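Local coordinates for protein aerobactin synthase IucA (Klebsiella pneumoniae subsp. pneumoniae, PDB 5JM8) that probably joins citrate to N6-acetyl-N6-hydroxylysine at the expense of ATP, an NRPS-independent (NIS) ligase step in making the siderophore aerobactin, at residues A[393-396]-A[397-401]; A[400-403]-A[404-408]. All blocks are in the same frame, centred on the assembly; numbering follows the deposited sequence.

Interaction 1 of 2, residues A[393-396]-A[397-401]; sequences TAQQ and AAHAW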
# COMPACT_ATOMS: atom_id res chain seq x y z
N THR A 393 29.69 7.81 -11.65
CA THR A 393 30.61 7.74 -10.52
C THR A 393 30.04 8.42 -9.30
O THR A 393 29.14 9.26 -9.40
CB THR A 393 31.98 8.38 -10.83
OG1 THR A 393 31.81 9.79 -11.03
CG2 THR A 393 32.60 7.76 -12.07
N ALA A 394 30.57 8.07 -8.13
CA ALA A 394 30.09 8.64 -6.89
C ALA A 394 30.38 10.14 -6.86
O ALA A 394 29.61 10.91 -6.29
CB ALA A 394 30.74 7.95 -5.71
N GLN A 395 31.48 10.55 -7.48
CA GLN A 395 31.82 11.97 -7.55
C GLN A 395 30.88 12.70 -8.51
O GLN A 395 30.46 13.83 -8.24
CB GLN A 395 33.29 12.17 -7.99
CG GLN A 395 33.66 13.64 -8.23
CD GLN A 395 35.16 13.87 -8.32
OE1 GLN A 395 35.91 13.55 -7.40
NE2 GLN A 395 35.61 14.47 -9.43
N GLN A 396 30.55 12.06 -9.63
CA GLN A 396 29.58 12.61 -10.58
C GLN A 396 28.20 12.73 -9.94
O GLN A 396 27.47 13.68 -10.19
CB GLN A 396 29.50 11.75 -11.84
CG GLN A 396 30.64 11.97 -12.82
CD GLN A 396 30.68 10.91 -13.92
OE1 GLN A 396 30.20 9.79 -13.73
NE2 GLN A 396 31.25 11.27 -15.06
N ALA A 397 27.86 11.74 -9.12
CA ALA A 397 26.60 11.76 -8.39
C ALA A 397 26.62 12.89 -7.37
O ALA A 397 25.61 13.57 -7.15
CB ALA A 397 26.36 10.42 -7.72
N ALA A 398 27.78 13.10 -6.76
CA ALA A 398 27.94 14.14 -5.75
C ALA A 398 27.78 15.52 -6.36
O ALA A 398 27.11 16.39 -5.81
CB ALA A 398 29.28 14.01 -5.07
N HIS A 399 28.43 15.73 -7.51
CA HIS A 399 28.31 16.98 -8.23
C HIS A 399 26.88 17.23 -8.68
O HIS A 399 26.35 18.34 -8.52
CB HIS A 399 29.24 16.98 -9.45
CG HIS A 399 30.70 17.00 -9.09
ND1 HIS A 399 31.69 16.71 -10.00
CD2 HIS A 399 31.33 17.29 -7.93
CE1 HIS A 399 32.87 16.81 -9.42
NE2 HIS A 399 32.68 17.17 -8.16
N ALA A 400 26.25 16.20 -9.24
CA ALA A 400 24.87 16.28 -9.68
C ALA A 400 23.93 16.64 -8.53
O ALA A 400 23.02 17.45 -8.69
CB ALA A 400 24.44 14.97 -10.31
N TRP A 401 24.16 16.04 -7.37
CA TRP A 401 23.33 16.30 -6.20
C TRP A 401 23.52 17.74 -5.73
O TRP A 401 22.55 18.43 -5.41
CB TRP A 401 23.66 15.31 -5.08
CG TRP A 401 22.58 15.22 -4.02
CD1 TRP A 401 21.65 14.23 -3.89
CD2 TRP A 401 22.34 16.15 -2.96
NE1 TRP A 401 20.84 14.50 -2.81
CE2 TRP A 401 21.24 15.67 -2.23
CE3 TRP A 401 22.94 17.35 -2.57
CZ2 TRP A 401 20.73 16.34 -1.12
CZ3 TRP A 401 22.43 18.02 -1.47
CH2 TRP A 401 21.34 17.51 -0.76
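The imidazole of His-399 is met on one face by the backbone carbonyl oxygen (O) of Gln-395, which sits 3.3 Å from His-399 CG and is displaced toward the rim of the ring. Further out, Gln-395 CG comes within 3.5 Å of His-399 CE1. The two side chains run alongside each other over the first two turns of helix 394-420, whose start is a capping box. His-399 can lie back over this carbonyl because its CG is anti to its own carbonyl carbon (chi1 -68°). Its NE2 hydrogen-bonds to Asp-504 OD2, fixing the outer end of the ring, and Leu-509 and Arg-512 of helix 506-521 pack against it. That same Gln-395 oxygen also accepts from His-399 N. Ala-397 and Ala-398 have their methyls buried, the former against Val-383 and Ser-387 of helix 378-390, the latter against Leu-503. In the box, Gln-396 N donates to Thr-393 OG1 at 2.9 Å. The return bond runs from Thr-393 N to Gln-396 OE1, 2.9 Å long and nearly straight (165°), with the donor tilted 18° from the plane of the Gln-396 side-chain carbonyl.

Interaction 2 of 2, residues A[400-403]-A[404-408]; sequences AWVD and AYCHQ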
# COMPACT_ATOMS: atom_id res chain seq x y z
N ALA A 400 26.25 16.20 -9.24
CA ALA A 400 24.87 16.28 -9.68
C ALA A 400 23.93 16.64 -8.53
O ALA A 400 23.02 17.45 -8.69
CB ALA A 400 24.44 14.97 -10.31
N TRP A 401 24.16 16.04 -7.37
CA TRP A 401 23.33 16.30 -6.20
C TRP A 401 23.52 17.74 -5.73
O TRP A 401 22.55 18.43 -5.41
CB TRP A 401 23.66 15.31 -5.08
CG TRP A 401 22.58 15.22 -4.02
CD1 TRP A 401 21.65 14.23 -3.89
CD2 TRP A 401 22.34 16.15 -2.96
NE1 TRP A 401 20.84 14.50 -2.81
CE2 TRP A 401 21.24 15.67 -2.23
CE3 TRP A 401 22.94 17.35 -2.57
CZ2 TRP A 401 20.73 16.34 -1.12
CZ3 TRP A 401 22.43 18.02 -1.47
CH2 TRP A 401 21.34 17.51 -0.76
N VAL A 402 24.77 18.20 -5.69
CA VAL A 402 25.08 19.56 -5.26
C VAL A 402 24.55 20.61 -6.23
O VAL A 402 24.05 21.65 -5.81
CB VAL A 402 26.60 19.76 -5.09
CG1 VAL A 402 26.93 21.24 -4.89
CG2 VAL A 402 27.11 18.94 -3.91
N ASP A 403 24.67 20.35 -7.53
CA ASP A 403 24.17 21.28 -8.53
C ASP A 403 22.65 21.42 -8.45
O ASP A 403 22.12 22.52 -8.52
CB ASP A 403 24.56 20.82 -9.93
CG ASP A 403 26.06 20.84 -10.15
OD1 ASP A 403 26.77 21.49 -9.35
OD2 ASP A 403 26.53 20.22 -11.13
N ALA A 404 21.97 20.29 -8.29
CA ALA A 404 20.51 20.29 -8.17
C ALA A 404 20.06 20.96 -6.88
O ALA A 404 18.99 21.55 -6.83
CB ALA A 404 19.98 18.87 -8.24
N TYR A 405 20.88 20.85 -5.84
CA TYR A 405 20.59 21.49 -4.56
C TYR A 405 20.59 23.00 -4.73
O TYR A 405 19.74 23.70 -4.18
CB TYR A 405 21.62 21.07 -3.51
CG TYR A 405 21.58 21.89 -2.24
CD1 TYR A 405 20.73 21.57 -1.20
CD2 TYR A 405 22.42 22.99 -2.08
CE1 TYR A 405 20.70 22.32 -0.03
CE2 TYR A 405 22.40 23.75 -0.92
CZ TYR A 405 21.53 23.41 0.10
OH TYR A 405 21.51 24.16 1.25
N CYS A 406 21.55 23.51 -5.50
CA CYS A 406 21.64 24.94 -5.77
C CYS A 406 20.42 25.44 -6.55
O CYS A 406 19.85 26.48 -6.21
CB CYS A 406 22.92 25.25 -6.55
SG CYS A 406 24.43 24.90 -5.65
N HIS A 407 20.05 24.71 -7.58
CA HIS A 407 18.94 25.10 -8.45
C HIS A 407 17.58 24.99 -7.76
O HIS A 407 16.69 25.81 -7.98
CB HIS A 407 18.93 24.26 -9.72
CG HIS A 407 20.01 24.61 -10.69
ND1 HIS A 407 20.99 23.71 -11.07
CD2 HIS A 407 20.26 25.75 -11.38
CE1 HIS A 407 21.80 24.29 -11.94
NE2 HIS A 407 21.38 25.52 -12.14
N GLN A 408 17.42 23.95 -6.94
CA GLN A 408 16.13 23.68 -6.30
C GLN A 408 15.94 24.39 -4.96
O GLN A 408 14.82 24.76 -4.61
CB GLN A 408 15.96 22.17 -6.09
CG GLN A 408 15.87 21.37 -7.38
CD GLN A 408 14.69 21.77 -8.24
OE1 GLN A 408 13.78 22.46 -7.78
NE2 GLN A 408 14.71 21.35 -9.50
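Trp-401 and Tyr-405, one turn apart, form the tightly packed part of this contact. Trp-401 CZ3, on the six-membered ring, reaches Tyr-405 CB at 3.8 Å and Tyr-405 CD1 at 3.9 Å. The two rings are almost parallel, their planes only 13° apart, yet the centroids lie 5.9 Å from one another and the rings barely overlap. Contact is therefore made by CZ3 and CH2 of the indole with CB and CD1 of the tyrosine, and is not a full stack. In both residues CG is anti to the backbone N; the four-residue spacing puts both on one flank of the helix, and the like torsions (chi1 -162° and 168°) send the two rings off in a similar direction. Val-494 of helix 475-500 and Leu-379 and Val-383 of helix 378-390 pack on the indole, while Ser-490 meets the tyrosine and a weak hydrogen bond links its OH and Thr-491 OG1. The arrangement is i to i+4 packing along the middle of helix 394-420, with regular backbone bonds such as Cys-406 N to Val-402 O (3.1 Å) and a wider pi-type turn beginning at Cys-406. Val-402 and Cys-406 make a looser apolar pair, CG1 to SG 4.5 Å, and both touch Val-513 of helix 506-521. The solvent side is that of Asp-403 and the exposed His-407. There the side chains do not meet: Asp-403 OD1 and His-407 ND1 are 6.4 Å apart, and the carboxylate is engaged through OD2 in a salt bridge with Arg-512. The His-407 ring leans back toward the preceding turn, with ND1 3.0 Å from Asp-403 O, the same oxygen that accepts from His-407 N at 3.2 Å.

Overall arrangement
Interactions 1 and 2 are successive portions of helix 394-420, with centres about 10 Å apart and Ala-400 and Trp-401 common to both. Arg-512 is a neighbour of both, packing on His-399 and pairing with Asp-403. On another flank, helix 378-390 packs against Ala-397 and Trp-401. In these two contacts the second subunit is met at Thr-393 and Gln-396, by its Gln-313, and at the shared Ala-400, by its Ala-317. The centre of interaction 1 lies about 26 Å from the centre of the chain, that of interaction 2 about 21 Å; in the latter, the Tyr-405 side chain is about 11 Å from bound ATP.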